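Local atomic coordinates of neutral ceramidase (Pseudomonas aeruginosa, PDB entry 2ZWS), a protein that hydrolyses the N-acyl linkage of ceramide to release sphingosine and a fatty acid, and also runs the reverse synthesis, as a zinc-dependent secreted enzyme. Residues Asp87-Met92 with Ser297-Val302; Pro180-Leu185 with Ser199-His204; Gln528-Ser533 with Gly634-Phe639. All blocks are in the same frame, centred on the assembly; numbering follows the deposited sequence.

Interaction 1 (Asp87-Met92 with Ser297-Val302). With PLM (palmitic acid), chain G.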
# COMPACT_ATOMS: atom_id res chain seq x y z
N ASP A 87 -13.80 -15.66 4.83
CA ASP A 87 -13.30 -15.52 6.18
C ASP A 87 -11.76 -15.40 6.19
O ASP A 87 -11.13 -15.17 5.15
CB ASP A 87 -13.79 -16.66 7.08
CG ASP A 87 -13.29 -18.04 6.65
OD1 ASP A 87 -12.29 -18.14 5.91
OD2 ASP A 87 -13.90 -19.03 7.10
N GLU A 88 -11.15 -15.51 7.36
CA GLU A 88 -9.71 -15.33 7.43
C GLU A 88 -8.94 -16.30 6.56
O GLU A 88 -7.82 -16.00 6.14
CB GLU A 88 -9.21 -15.43 8.87
CG GLU A 88 -9.75 -16.60 9.67
CD GLU A 88 -10.94 -16.20 10.52
OE1 GLU A 88 -10.76 -15.94 11.74
OE2 GLU A 88 -12.06 -16.12 9.98
N ASN A 89 -9.52 -17.47 6.28
CA ASN A 89 -8.80 -18.45 5.48
C ASN A 89 -8.68 -18.09 4.01
O ASN A 89 -7.76 -18.56 3.34
CB ASN A 89 -9.43 -19.83 5.60
CG ASN A 89 -9.44 -20.32 7.03
OD1 ASN A 89 -8.42 -20.33 7.69
ND2 ASN A 89 -10.61 -20.73 7.51
N ASN A 90 -9.59 -17.28 3.47
CA ASN A 90 -9.56 -17.09 2.01
C ASN A 90 -9.51 -15.64 1.56
O ASN A 90 -9.79 -15.35 0.39
CB ASN A 90 -10.69 -17.85 1.32
CG ASN A 90 -12.03 -17.21 1.55
OD1 ASN A 90 -12.22 -16.48 2.52
ND2 ASN A 90 -13.00 -17.52 0.68
N VAL A 91 -9.09 -14.74 2.46
CA VAL A 91 -8.98 -13.33 2.11
C VAL A 91 -7.57 -12.88 2.48
O VAL A 91 -7.18 -12.98 3.67
CB VAL A 91 -10.04 -12.46 2.89
CG1 VAL A 91 -9.79 -10.97 2.61
CG2 VAL A 91 -11.50 -12.85 2.56
N MET A 92 -6.81 -12.37 1.50
CA MET A 92 -5.46 -11.84 1.77
C MET A 92 -5.44 -10.37 1.41
O MET A 92 -5.81 -10.00 0.31
CB MET A 92 -4.39 -12.59 0.95
CG MET A 92 -2.97 -12.15 1.27
SD MET A 92 -1.71 -13.05 0.34
CE MET A 92 -1.94 -14.73 0.95
N SER A 297 -5.95 -23.05 0.94
CA SER A 297 -5.35 -22.02 1.77
C SER A 297 -5.26 -22.46 3.22
O SER A 297 -5.97 -23.40 3.66
CB SER A 297 -6.17 -20.74 1.68
OG SER A 297 -7.46 -20.98 2.21
N ARG A 298 -4.41 -21.75 3.97
CA ARG A 298 -4.37 -21.90 5.43
C ARG A 298 -4.14 -20.52 6.03
O ARG A 298 -3.59 -19.63 5.37
CB ARG A 298 -3.25 -22.84 5.90
CG ARG A 298 -3.44 -24.30 5.52
CD ARG A 298 -4.60 -24.99 6.25
NE ARG A 298 -4.56 -26.43 5.98
CZ ARG A 298 -4.96 -26.99 4.84
NH1 ARG A 298 -5.44 -26.24 3.85
NH2 ARG A 298 -4.86 -28.30 4.67
N PHE A 299 -4.57 -20.36 7.28
CA PHE A 299 -4.43 -19.10 7.99
C PHE A 299 -4.38 -19.40 9.47
O PHE A 299 -5.13 -20.25 9.97
CB PHE A 299 -5.64 -18.19 7.73
CG PHE A 299 -5.64 -16.94 8.57
CD1 PHE A 299 -5.12 -15.76 8.05
CD2 PHE A 299 -6.14 -16.95 9.87
CE1 PHE A 299 -5.07 -14.62 8.82
CE2 PHE A 299 -6.12 -15.79 10.63
CZ PHE A 299 -5.58 -14.64 10.12
N ARG A 300 -3.53 -18.65 10.18
CA ARG A 300 -3.42 -18.75 11.62
C ARG A 300 -3.03 -17.41 12.21
O ARG A 300 -2.07 -16.81 11.76
CB ARG A 300 -2.29 -19.75 11.95
CG ARG A 300 -2.73 -20.76 12.89
CD ARG A 300 -1.73 -21.01 13.97
NE ARG A 300 -0.40 -21.43 13.55
CZ ARG A 300 0.58 -21.64 14.43
NH1 ARG A 300 0.33 -21.46 15.71
NH2 ARG A 300 1.79 -22.04 14.04
N PHE A 301 -3.76 -16.94 13.24
CA PHE A 301 -3.20 -15.95 14.15
C PHE A 301 -2.25 -16.64 15.13
O PHE A 301 -2.63 -17.61 15.79
CB PHE A 301 -4.27 -15.19 14.93
CG PHE A 301 -4.96 -14.11 14.14
CD1 PHE A 301 -4.24 -13.01 13.64
CD2 PHE A 301 -6.34 -14.13 13.95
CE1 PHE A 301 -4.88 -11.98 12.95
CE2 PHE A 301 -7.01 -13.10 13.22
CZ PHE A 301 -6.27 -12.04 12.72
N VAL A 302 -1.03 -16.12 15.22
CA VAL A 302 0.02 -16.70 16.09
C VAL A 302 0.40 -15.74 17.20
O VAL A 302 0.74 -14.59 16.93
CB VAL A 302 1.29 -17.05 15.27
CG1 VAL A 302 2.32 -17.75 16.14
CG2 VAL A 302 0.92 -17.93 14.08
C1 PLM G . -8.39 -28.76 5.98
O1 PLM G . -9.15 -28.22 5.14
O2 PLM G . -7.51 -29.57 5.58
C2 PLM G . -8.51 -28.44 7.45
C3 PLM G . -8.52 -26.93 7.64
C4 PLM G . -8.81 -26.57 9.09
C5 PLM G . -10.29 -26.69 9.49
C6 PLM G . -10.49 -26.00 10.83
C7 PLM G . -10.45 -27.01 11.98
C8 PLM G . -9.17 -26.91 12.80
C9 PLM G . -9.26 -27.77 14.06
CA PLM G . -8.08 -28.73 14.19
CB PLM G . -6.97 -28.14 15.05
CC PLM G . -5.62 -28.34 14.37
CD PLM G . -4.66 -29.11 15.26
CE PLM G . -3.50 -29.71 14.47
CF PLM G . -2.31 -28.76 14.40
CG PLM G . -1.43 -28.86 15.64
O HOH W 1 -6.54 -22.51 7.99
O HOH W 2 -8.02 -20.56 10.24

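Interaction 2 (Pro180-Leu185 with Ser199-His204). With ZN (zinc ion), chain B.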
# COMPACT_ATOMS: atom_id res chain seq x y z
N PRO A 180 16.23 -9.52 -7.83
CA PRO A 180 15.82 -8.97 -9.10
C PRO A 180 14.54 -9.65 -9.61
O PRO A 180 14.01 -9.29 -10.64
CB PRO A 180 17.00 -9.32 -10.01
CG PRO A 180 17.43 -10.62 -9.49
CD PRO A 180 17.25 -10.57 -7.98
N GLN A 181 14.04 -10.64 -8.86
CA GLN A 181 12.93 -11.42 -9.41
C GLN A 181 11.60 -10.68 -9.36
O GLN A 181 11.14 -10.28 -8.29
CB GLN A 181 12.78 -12.77 -8.70
CG GLN A 181 11.69 -13.63 -9.38
CD GLN A 181 11.74 -15.07 -8.92
OE1 GLN A 181 12.31 -15.95 -9.60
NE2 GLN A 181 11.18 -15.33 -7.77
N MET A 182 11.01 -10.51 -10.54
CA MET A 182 9.61 -10.14 -10.64
C MET A 182 8.79 -11.36 -11.09
O MET A 182 9.16 -12.05 -12.06
CB MET A 182 9.41 -9.00 -11.63
CG MET A 182 7.92 -8.65 -11.82
SD MET A 182 7.66 -7.27 -12.93
CE MET A 182 8.17 -5.88 -11.89
N SER A 183 7.67 -11.62 -10.41
CA SER A 183 6.73 -12.68 -10.79
C SER A 183 5.44 -12.00 -11.22
O SER A 183 5.06 -10.97 -10.67
CB SER A 183 6.43 -13.57 -9.57
OG SER A 183 7.62 -14.16 -9.05
N VAL A 184 4.77 -12.58 -12.21
CA VAL A 184 3.48 -12.05 -12.67
C VAL A 184 2.46 -13.16 -12.77
O VAL A 184 2.72 -14.19 -13.41
CB VAL A 184 3.60 -11.29 -14.04
CG1 VAL A 184 2.22 -10.72 -14.48
CG2 VAL A 184 4.65 -10.20 -13.97
N LEU A 185 1.31 -12.95 -12.11
CA LEU A 185 0.11 -13.78 -12.33
C LEU A 185 -0.83 -13.01 -13.27
O LEU A 185 -1.31 -11.92 -12.93
CB LEU A 185 -0.60 -14.10 -11.00
CG LEU A 185 -1.85 -15.01 -11.07
CD1 LEU A 185 -1.54 -16.38 -11.64
CD2 LEU A 185 -2.44 -15.18 -9.69
N SER A 199 1.68 -8.14 -10.40
CA SER A 199 3.16 -8.19 -10.45
C SER A 199 3.72 -8.15 -9.02
O SER A 199 3.29 -7.32 -8.20
CB SER A 199 3.71 -6.98 -11.22
OG SER A 199 5.05 -6.68 -10.86
N TRP A 200 4.66 -9.05 -8.70
CA TRP A 200 5.34 -9.01 -7.39
C TRP A 200 6.81 -8.71 -7.63
O TRP A 200 7.50 -9.42 -8.38
CB TRP A 200 5.28 -10.36 -6.67
CG TRP A 200 3.93 -10.72 -6.12
CD1 TRP A 200 3.46 -10.41 -4.88
CD2 TRP A 200 2.91 -11.50 -6.76
NE1 TRP A 200 2.19 -10.93 -4.71
CE2 TRP A 200 1.83 -11.61 -5.84
CE3 TRP A 200 2.80 -12.14 -8.02
CZ2 TRP A 200 0.66 -12.32 -6.13
CZ3 TRP A 200 1.61 -12.84 -8.31
CH2 TRP A 200 0.55 -12.92 -7.36
N PHE A 201 7.28 -7.64 -7.00
CA PHE A 201 8.68 -7.23 -7.15
C PHE A 201 9.04 -6.34 -5.95
O PHE A 201 8.26 -5.44 -5.63
CB PHE A 201 8.91 -6.46 -8.46
CG PHE A 201 10.28 -5.88 -8.58
CD1 PHE A 201 10.48 -4.52 -8.40
CD2 PHE A 201 11.38 -6.69 -8.91
CE1 PHE A 201 11.76 -3.96 -8.48
CE2 PHE A 201 12.69 -6.14 -8.98
CZ PHE A 201 12.87 -4.77 -8.79
N PRO A 202 10.18 -6.59 -5.28
CA PRO A 202 10.45 -5.78 -4.07
C PRO A 202 11.21 -4.50 -4.34
O PRO A 202 12.33 -4.53 -4.87
CB PRO A 202 11.30 -6.73 -3.20
CG PRO A 202 12.07 -7.57 -4.25
CD PRO A 202 11.21 -7.62 -5.52
N VAL A 203 10.62 -3.37 -3.94
CA VAL A 203 11.31 -2.08 -3.95
C VAL A 203 10.47 -1.11 -3.12
O VAL A 203 9.26 -1.04 -3.34
CB VAL A 203 11.55 -1.53 -5.40
CG1 VAL A 203 10.21 -1.31 -6.20
CG2 VAL A 203 12.43 -0.26 -5.36
N HIS A 204 11.09 -0.42 -2.16
CA HIS A 204 10.34 0.59 -1.39
C HIS A 204 9.64 1.59 -2.31
O HIS A 204 10.23 2.09 -3.27
CB HIS A 204 11.23 1.34 -0.39
CG HIS A 204 11.21 0.74 0.98
ND1 HIS A 204 11.84 -0.46 1.28
CD2 HIS A 204 10.64 1.17 2.13
CE1 HIS A 204 11.62 -0.74 2.56
NE2 HIS A 204 10.89 0.23 3.09
ZN ZN B . 9.73 0.15 4.85
O HOH W 3 8.46 -12.29 -7.35
O HOH W 4 9.46 2.17 5.42

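Interaction 3 (Gln528-Ser533 with Gly634-Phe639)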
# COMPACT_ATOMS: atom_id res chain seq x y z
N GLN A 528 -7.97 32.34 -9.59
CA GLN A 528 -7.01 32.43 -10.69
C GLN A 528 -7.60 31.74 -11.90
O GLN A 528 -7.78 30.51 -11.87
CB GLN A 528 -5.69 31.76 -10.32
CG GLN A 528 -4.66 31.80 -11.45
CD GLN A 528 -3.28 31.45 -10.96
OE1 GLN A 528 -2.90 31.79 -9.84
NE2 GLN A 528 -2.51 30.78 -11.80
N GLN A 529 -7.92 32.52 -12.92
CA GLN A 529 -8.42 32.00 -14.19
C GLN A 529 -7.27 31.49 -15.03
O GLN A 529 -6.14 31.95 -14.89
CB GLN A 529 -9.21 33.08 -14.96
CG GLN A 529 -10.50 33.52 -14.26
CD GLN A 529 -11.69 32.59 -14.46
OE1 GLN A 529 -11.55 31.50 -15.04
NE2 GLN A 529 -12.86 33.00 -13.95
N PRO A 530 -7.56 30.54 -15.95
CA PRO A 530 -6.54 30.10 -16.89
C PRO A 530 -6.24 31.19 -17.91
O PRO A 530 -7.09 32.07 -18.13
CB PRO A 530 -7.23 28.94 -17.61
CG PRO A 530 -8.71 29.27 -17.52
CD PRO A 530 -8.86 29.88 -16.17
N ARG A 531 -5.05 31.12 -18.50
CA ARG A 531 -4.66 31.97 -19.62
C ARG A 531 -5.61 31.74 -20.82
O ARG A 531 -6.42 30.81 -20.80
CB ARG A 531 -3.20 31.69 -20.02
CG ARG A 531 -2.14 32.19 -19.02
CD ARG A 531 -0.76 32.28 -19.68
NE ARG A 531 0.05 31.07 -19.50
CZ ARG A 531 0.26 30.13 -20.43
NH1 ARG A 531 1.03 29.09 -20.14
NH2 ARG A 531 -0.29 30.21 -21.64
N GLU A 532 -5.52 32.60 -21.84
CA GLU A 532 -6.32 32.43 -23.06
C GLU A 532 -6.07 31.11 -23.78
O GLU A 532 -7.01 30.45 -24.22
CB GLU A 532 -6.08 33.59 -24.03
CG GLU A 532 -7.09 33.68 -25.18
CD GLU A 532 -6.73 34.79 -26.17
OE1 GLU A 532 -5.89 35.64 -25.83
OE2 GLU A 532 -7.29 34.80 -27.29
N SER A 533 -4.80 30.73 -23.90
CA SER A 533 -4.43 29.56 -24.69
C SER A 533 -3.16 28.89 -24.16
O SER A 533 -2.34 29.54 -23.50
CB SER A 533 -4.23 29.95 -26.16
OG SER A 533 -3.01 30.68 -26.33
N GLY A 634 -17.31 25.25 -8.43
CA GLY A 634 -17.11 26.36 -9.36
C GLY A 634 -16.45 25.88 -10.63
O GLY A 634 -15.87 24.80 -10.67
N SER A 635 -16.53 26.70 -11.68
CA SER A 635 -15.92 26.38 -12.97
C SER A 635 -15.17 27.58 -13.51
O SER A 635 -15.64 28.70 -13.36
CB SER A 635 -16.98 25.94 -13.98
OG SER A 635 -17.47 24.64 -13.67
N THR A 636 -13.99 27.34 -14.10
CA THR A 636 -13.23 28.42 -14.74
C THR A 636 -13.87 28.79 -16.06
O THR A 636 -14.71 28.07 -16.60
CB THR A 636 -11.73 28.05 -15.02
OG1 THR A 636 -11.66 27.06 -16.05
CG2 THR A 636 -11.04 27.53 -13.77
N ARG A 637 -13.46 29.94 -16.59
CA ARG A 637 -13.75 30.26 -17.98
C ARG A 637 -13.03 29.25 -18.87
O ARG A 637 -12.10 28.57 -18.42
CB ARG A 637 -13.30 31.69 -18.29
CG ARG A 637 -11.81 31.87 -18.28
CD ARG A 637 -11.46 33.32 -18.44
NE ARG A 637 -10.02 33.51 -18.47
CZ ARG A 637 -9.41 34.65 -18.16
NH1 ARG A 637 -10.12 35.70 -17.78
NH2 ARG A 637 -8.09 34.73 -18.22
N SER A 638 -13.44 29.13 -20.13
CA SER A 638 -12.73 28.25 -21.05
C SER A 638 -11.35 28.78 -21.45
O SER A 638 -11.08 29.99 -21.38
CB SER A 638 -13.57 27.97 -22.30
OG SER A 638 -13.62 29.14 -23.10
N PHE A 639 -10.48 27.86 -21.86
CA PHE A 639 -9.18 28.17 -22.47
C PHE A 639 -9.00 27.26 -23.67
O PHE A 639 -9.69 26.24 -23.79
CB PHE A 639 -8.02 28.01 -21.46
CG PHE A 639 -7.91 26.62 -20.86
CD1 PHE A 639 -8.64 26.30 -19.73
CD2 PHE A 639 -7.09 25.66 -21.43
CE1 PHE A 639 -8.57 25.03 -19.17
CE2 PHE A 639 -6.99 24.37 -20.86
CZ PHE A 639 -7.72 24.07 -19.74
O HOH W 5 -15.41 31.37 -14.08
O HOH W 6 -8.93 31.68 -20.60

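Interaction 1 (Asp87-Met92 with Ser297-Val302)
The ring of Phe299 carries Glu88 on one face: Glu88 CB stands 3.6 Å from the ring centroid, 16° off the normal and shifted toward the CD2-CE2 rim, a CH-pi contact. At the ring's edge, in its plane, lies CD2 of Phe301, while Phe299 CZ in turn sits over the centre of the Phe301 ring. The Glu88 carboxylate, in the conformer described, pairs with Lys79. Asn89 OD1 comes to Phe299 obliquely, 3.5 Å from Phe299 CB. Two waters extend this link: one is 2.9 Å from Asn89 OD1 and accepts from Phe299 N, the other is 2.6 Å from Asn89 OD1 and 2.9 Å from Phe299 O. The direct bond runs from Ser297 OG to Asn89 O (2.7 Å), arriving from above the carbonyl plane. The loop itself is shaped by an Asx turn, in which Asp87 OD1 accepts from Asn89 N (2.9 Å); Asp87 is inferred to bind substrate. Farther off, palmitic acid O2 lies over one face of the Arg298 guanidinium. The contact thus sets the turn leading into strand 91-95, beside strand 55-61, against strand 295-303, an edge strand of a second sheet within this chain, next to strand 392-400; helix 68-81 packs on Glu88 and Phe301, and helix 471-488 on Arg298.

Interaction 2 (Pro180-Leu185 with Ser199-His204)
Ser183 and Trp200 form an antiparallel hydrogen-bonded pair, with Trp200 N donating to Ser183 O (2.8 Å, 170° at the hydrogen) and Ser183 N returning a bond to Trp200 O at 3.0 Å. The next pair, Val184 with Ser199, is non-hydrogen-bonded. Packing is close on the side where Met182 lies: its extended chain puts SD 3.4 Å from Ser199 OG, and the turn at chi3 (-74°) then sets CE 3.6 Å from Phe201 CB. The Phe201 ring receives the carbonyl oxygens of Pro180 and Gln181 near its plane, at the CE2 and CD2 edge. On the face of the sheet that bears Ser183 and Trp200, Leu185 CB meets the indole at its edge, 3.7 Å from Trp200 CZ3. The fit is looser beside Ser183, whose CB comes no nearer to Trp200 than 4.2 Å, to CE3; here a water 2.7 Å from Ser183 OG also lies close to Trp200 O, and Tyr148 is a further partner of the hydroxyl. Beyond Pro202 the second segment leaves the first and runs to His204, whose NE2 binds the zinc ion at 2.1 Å together with His97, Glu411, Tyr448 and a water. Gln181-Leu185 and Ser199-Trp200 belong to the hairpin of strands 181-189 and 194-200, and Phe201-His204 leads out of it; strand 142-152 flanks the first strand and strand 238-242 the second, with helix 265-286 packed on Met182, Val184 and Phe201.

Interaction 3 (Gln528-Ser533 with Gly634-Phe639)
Gln529 and Arg637 cross obliquely; their amide and guanidinium planes are nearly parallel (13° apart) but displaced, and Gln529 CB, not the amide, lies over the guanidinium face, 3.5 Å above its centre. A bend at chi2 (-80°) carries the amide back along the arginine chain to Arg637 N, which donates to Gln529 OE1 at 2.9 Å. Extended from CG to NE, the arginine reaches past the Gln529 amide to the Pro530 carbonyl: Arg637 NH2 binds Pro530 O at 2.8 Å, near the guanidinium edge, and NE adds a weak bond. Pro530 crosses Phe639 at about a right angle, with CB 3.7 Å from Phe639 CD1, while its CD rests 3.6 Å from Thr636 CB. Arg531 O comes within 3.3 Å of Phe639 CB. Waters bridge where the backbones do not pair: one joins Gln529 NE2 to Ser635 O, another links Arg531 O and Ser638 O with Arg637 NE. Residues 634-639 lie in the C-terminal part (620-646) required for correct folding and localization. A small apolar patch of Pro530, Phe639 and the CB of Thr636 is bordered by polar links, in which side chains and waters take up carbonyls and an N-H that no backbone bond between the segments serves.

Interactions 1 and 2 belong to the N-terminal family region and interaction 3 to the C-terminal one. Along the chain, 180-185 and 199-204 both fall between the two halves of interaction 1, whereas interaction 3 follows later. Interactions 1 and 2 lie with centres about 23 Å apart, and nearest atoms about 7 Å apart, and reach the same nine-strand sheet: the first through strand 91-95, the second through the 181-189/194-200 hairpin. An inferred substrate-binding residue, Asp87, and a zinc ligand, His204, thus lie in the same N-terminal part of the fold. Interaction 3 is about 53 Å and 43 Å from them, centre to centre, and joins strand 629-642 to the connection between strands 526-528 and 533-535, well away from the zinc.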